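Side-chain contacts in enoyl-CoA hydratase (PDB 4LK5), which probably catalyses the hydration of enoyl-CoA thioesters, as a trimeric member of the enoyl-CoA hydratase/isomerase (crotonase-like) family: residues D263-S266 against V267-K270; G277-A280 against F281-R285. All blocks are in the same frame, centred on the assembly; numbering follows the deposited sequence.

Contact 1. Residues D263-S266 against V267-K270; sequences DGQS and VLLK
The last turns of helix 254-269 bring Q265 against L268 and the K270 chain against the S266 carbonyl, contacts three and four residues apart on one continuous stretch. Two i to i+4 backbone bonds define the helical geometry. L268 N donates to G264 O over 3.2 Å. The next bond, from L269 N to Q265 O, is shorter at 2.7 Å, with an N-H...O angle of 161°. K270, just past helix 254-269, makes a weak bond from its N to V267 O. The Q265 chain folds back at chi2 (-66°), which brings its amide oxygen alongside the leucine: OE1 lies 3.5 Å from CD1 of L268. The amide itself is held from outside the turn, OE1 accepting from the backbone N of M172 and NE2 bonding OD2 of D174, so two bonds fix its rotation. CG of L268 lies 3.4 Å from G264 O, a carbonyl that already accepts the helical bond. The K270 chain turns at chi3, and this bend runs its aliphatic part past the S266 carbonyl, leaving CE 3.4 Å from S266 O. V267 rests CG2 at 3.7 Å from D263 O. S266 OG is hydrogen-bonded to F262 O. Q265 and L269 touch I115 of helix 113-127 and, like L268, L171 of a loop, while L268 also packs on A238 of a second subunit. Such i, i+3 and i, i+4 spacing is that of an alpha helix in general, placed here in the last turns of helix 254-269, where it meets a second subunit of the trimer.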
loop_
_atom_site.group_PDB
_atom_site.type_symbol
_atom_site.label_atom_id
_atom_site.label_comp_id
_atom_site.label_asym_id
_atom_site.label_seq_id
_atom_site.Cartn_x
_atom_site.Cartn_y
_atom_site.Cartn_z
ATOM N N ASP C 263 23.141 6.550 6.942
ATOM C CA ASP C 263 24.341 5.904 6.358
ATOM C C ASP C 263 24.510 6.129 4.859
ATOM O O ASP C 263 25.601 6.124 4.343
ATOM C CB ASP C 263 24.308 4.387 6.554
ATOM C CG ASP C 263 24.244 3.966 8.022
ATOM O OD1 ASP C 263 24.721 4.692 8.927
ATOM O OD2 ASP C 263 23.697 2.884 8.266
ATOM N N GLY C 264 23.420 6.291 4.146
ATOM C CA GLY C 264 23.502 6.480 2.723
ATOM C C GLY C 264 23.723 7.924 2.324
ATOM O O GLY C 264 24.557 8.170 1.458
ATOM N N GLN C 265 22.982 8.865 2.937
ATOM C CA GLN C 265 23.109 10.275 2.590
ATOM C C GLN C 265 24.457 10.779 2.991
ATOM O O GLN C 265 25.018 11.555 2.236
ATOM C CB GLN C 265 22.086 11.216 3.250
ATOM C CG GLN C 265 20.731 11.335 2.605
ATOM C CD GLN C 265 20.649 11.975 1.225
ATOM O OE1 GLN C 265 21.250 11.518 0.270
ATOM N NE2 GLN C 265 19.747 12.918 1.092
ATOM N N SER C 266 24.926 10.398 4.187
ATOM C CA SER C 266 26.281 10.755 4.682
ATOM C C SER C 266 27.330 10.605 3.580
ATOM O O SER C 266 28.119 11.510 3.365
ATOM C CB SER C 266 26.683 9.865 5.843
ATOM O OG SER C 266 25.864 10.130 6.946
ATOM N N VAL C 267 27.297 9.472 2.871
ATOM C CA VAL C 267 28.181 9.223 1.729
ATOM C C VAL C 267 27.866 10.157 0.531
ATOM O O VAL C 267 28.762 10.757 -0.062
ATOM C CB VAL C 267 28.134 7.707 1.325
ATOM C CG1 VAL C 267 28.921 7.410 0.040
ATOM C CG2 VAL C 267 28.658 6.862 2.471
ATOM N N LEU C 268 26.589 10.294 0.205
ATOM C CA LEU C 268 26.186 11.021 -0.974
ATOM C C LEU C 268 26.400 12.508 -0.845
ATOM O O LEU C 268 26.695 13.170 -1.839
ATOM C CB LEU C 268 24.717 10.751 -1.292
ATOM C CG LEU C 268 24.433 9.321 -1.736
ATOM C CD1 LEU C 268 22.939 9.095 -1.664
ATOM C CD2 LEU C 268 24.951 8.990 -3.129
ATOM N N LEU C 269 26.232 13.044 0.352
ATOM C CA LEU C 269 26.416 14.475 0.542
ATOM C C LEU C 269 27.900 14.889 0.368
ATOM O O LEU C 269 28.176 15.988 -0.047
ATOM C CB LEU C 269 25.923 14.927 1.913
ATOM C CG LEU C 269 24.485 15.398 2.124
ATOM C CD1 LEU C 269 24.179 15.489 3.639
ATOM C CD2 LEU C 269 24.192 16.730 1.429
ATOM N N LYS C 270 28.836 14.008 0.671
ATOM C CA LYS C 270 30.263 14.326 0.583
ATOM C C LYS C 270 30.850 13.751 -0.707
ATOM O O LYS C 270 32.035 13.437 -0.768
ATOM C CB LYS C 270 30.996 13.710 1.784
ATOM C CG LYS C 270 30.597 14.252 3.175
ATOM C CD LYS C 270 31.296 13.516 4.335
ATOM C CE LYS C 270 31.357 12.005 4.083
ATOM N NZ LYS C 270 31.884 11.160 5.187
#

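Contact 2. Residues G277-A280 against F281-R285; sequences GATA and FQQRR
G277 takes part through its carbonyl: F281 N donates to G277 O over 2.9 Å, and F281 CB packs beside the same oxygen. At A278 the carbonyl accepts from Q282 N at 2.8 Å and also lies at the edge of the F281 ring. The Q282 chain, extended beyond CG, runs back along the helix with OE1 3.6 Å from T279 CA, while its NE2 bonds I98 O. T279 O accepts from Q283 N at 2.8 Å. The threonine OG1 is hydrogen-bonded to V275 O; its CG2, anti to the backbone N, points along the same direction as R285 and meets the guanidinium edge at NH1, 4.1 Å away. A280 O accepts from R285 N at 2.7 Å, and A280 CA sits 3.9 Å above one guanidinium face, toward the rim. A bend at chi3 (75°) folds the arginine over this residue, and NH2 makes a long, weak ion pair with E276. With R284 at positive phi, its N bonded to F281 O at 3.0 Å, and the i to i+5 bond from R285 N to A280 O as the second link back into the last turn, the helix terminates in a Schellman motif.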
loop_
_atom_site.group_PDB
_atom_site.type_symbol
_atom_site.label_atom_id
_atom_site.label_comp_id
_atom_site.label_asym_id
_atom_site.label_seq_id
_atom_site.Cartn_x
_atom_site.Cartn_y
_atom_site.Cartn_z
ATOM N N GLY C 277 25.088 18.386 -8.706
ATOM C CA GLY C 277 23.634 18.525 -8.744
ATOM C C GLY C 277 23.119 19.846 -8.210
ATOM O O GLY C 277 22.226 20.453 -8.787
ATOM N N ALA C 278 23.670 20.279 -7.083
ATOM C CA ALA C 278 23.187 21.487 -6.441
ATOM C C ALA C 278 23.623 22.670 -7.255
ATOM O O ALA C 278 22.843 23.591 -7.500
ATOM C CB ALA C 278 23.702 21.599 -5.016
ATOM N N THR C 279 24.875 22.640 -7.674
ATOM C CA THR C 279 25.397 23.671 -8.555
ATOM C C THR C 279 24.493 23.757 -9.785
ATOM O O THR C 279 24.007 24.823 -10.124
ATOM C CB THR C 279 26.854 23.359 -8.981
ATOM O OG1 THR C 279 27.666 23.156 -7.811
ATOM C CG2 THR C 279 27.426 24.497 -9.814
ATOM N N ALA C 280 24.257 22.621 -10.433
ATOM C CA ALA C 280 23.476 22.613 -11.669
ATOM C C ALA C 280 22.075 23.139 -11.443
ATOM O O ALA C 280 21.534 23.838 -12.304
ATOM C CB ALA C 280 23.447 21.227 -12.316
ATOM N N PHE C 281 21.489 22.834 -10.288
ATOM C CA PHE C 281 20.182 23.393 -9.953
ATOM C C PHE C 281 20.284 24.911 -9.717
ATOM O O PHE C 281 19.426 25.673 -10.138
ATOM C CB PHE C 281 19.567 22.671 -8.742
ATOM C CG PHE C 281 18.387 23.398 -8.140
ATOM C CD1 PHE C 281 18.580 24.402 -7.214
ATOM C CD2 PHE C 281 17.084 23.069 -8.505
ATOM C CE1 PHE C 281 17.503 25.088 -6.665
ATOM C CE2 PHE C 281 16.000 23.741 -7.960
ATOM C CZ PHE C 281 16.212 24.775 -7.049
ATOM N N GLN C 282 21.313 25.341 -8.997
ATOM C CA GLN C 282 21.585 26.784 -8.776
ATOM C C GLN C 282 21.724 27.517 -10.107
ATOM O O GLN C 282 21.195 28.598 -10.283
ATOM C CB GLN C 282 22.858 26.957 -7.950
ATOM C CG GLN C 282 22.630 26.870 -6.448
ATOM C CD GLN C 282 23.902 26.605 -5.664
ATOM O OE1 GLN C 282 24.949 26.388 -6.251
ATOM N NE2 GLN C 282 23.813 26.622 -4.323
ATOM N N GLN C 283 22.385 26.870 -11.056
ATOM C CA GLN C 283 22.649 27.440 -12.362
ATOM C C GLN C 283 21.481 27.218 -13.325
ATOM O O GLN C 283 21.584 27.586 -14.498
ATOM C CB GLN C 283 23.956 26.859 -12.970
ATOM C CG GLN C 283 25.255 27.176 -12.220
ATOM C CD GLN C 283 25.517 28.652 -12.102
ATOM O OE1 GLN C 283 25.706 29.339 -13.106
ATOM N NE2 GLN C 283 25.535 29.158 -10.881
ATOM N N ARG C 284 20.370 26.649 -12.851
ATOM C CA ARG C 284 19.278 26.241 -13.770
ATOM C C ARG C 284 19.816 25.534 -15.017
ATOM O O ARG C 284 19.613 25.976 -16.134
ATOM C CB ARG C 284 18.426 27.450 -14.162
ATOM C CG ARG C 284 17.640 27.975 -12.975
ATOM C CD ARG C 284 16.820 29.198 -13.326
ATOM N NE ARG C 284 15.553 29.199 -12.605
ATOM C CZ ARG C 284 14.439 28.573 -13.002
ATOM N NH1 ARG C 284 14.386 27.879 -14.149
ATOM N NH2 ARG C 284 13.357 28.661 -12.244
ATOM N N ARG C 285 20.531 24.440 -14.791
ATOM C CA ARG C 285 21.353 23.793 -15.807
ATOM C C ARG C 285 21.216 22.294 -15.641
ATOM O O ARG C 285 20.953 21.856 -14.539
ATOM C CB ARG C 285 22.806 24.192 -15.566
ATOM C CG ARG C 285 23.750 23.911 -16.717
ATOM C CD ARG C 285 25.195 24.241 -16.342
ATOM N NE ARG C 285 25.788 23.238 -15.454
ATOM C CZ ARG C 285 26.379 23.487 -14.287
ATOM N NH1 ARG C 285 26.493 24.728 -13.823
ATOM N NH2 ARG C 285 26.874 22.475 -13.579
#

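In the fold
Contacts 1 and 2 lie in series on consecutive helices, 254-269 and 272-282, near the C-terminal end of the chain. Their centres are 19 Å apart and their nearest atoms about 8 Å, so they do not touch. Both hold the final turn of their helix, but their settings differ: contact 1 faces the loop at L171 and M172, helix 113-127 and a second subunit, whereas the segments of contact 2 meet no other chain of the assembly and pack against I98 and P287 of the same chain. The centres lie 20 Å and 23 Å from the centre of the chain, placing both in the peripheral helical part of the crotonase-like fold.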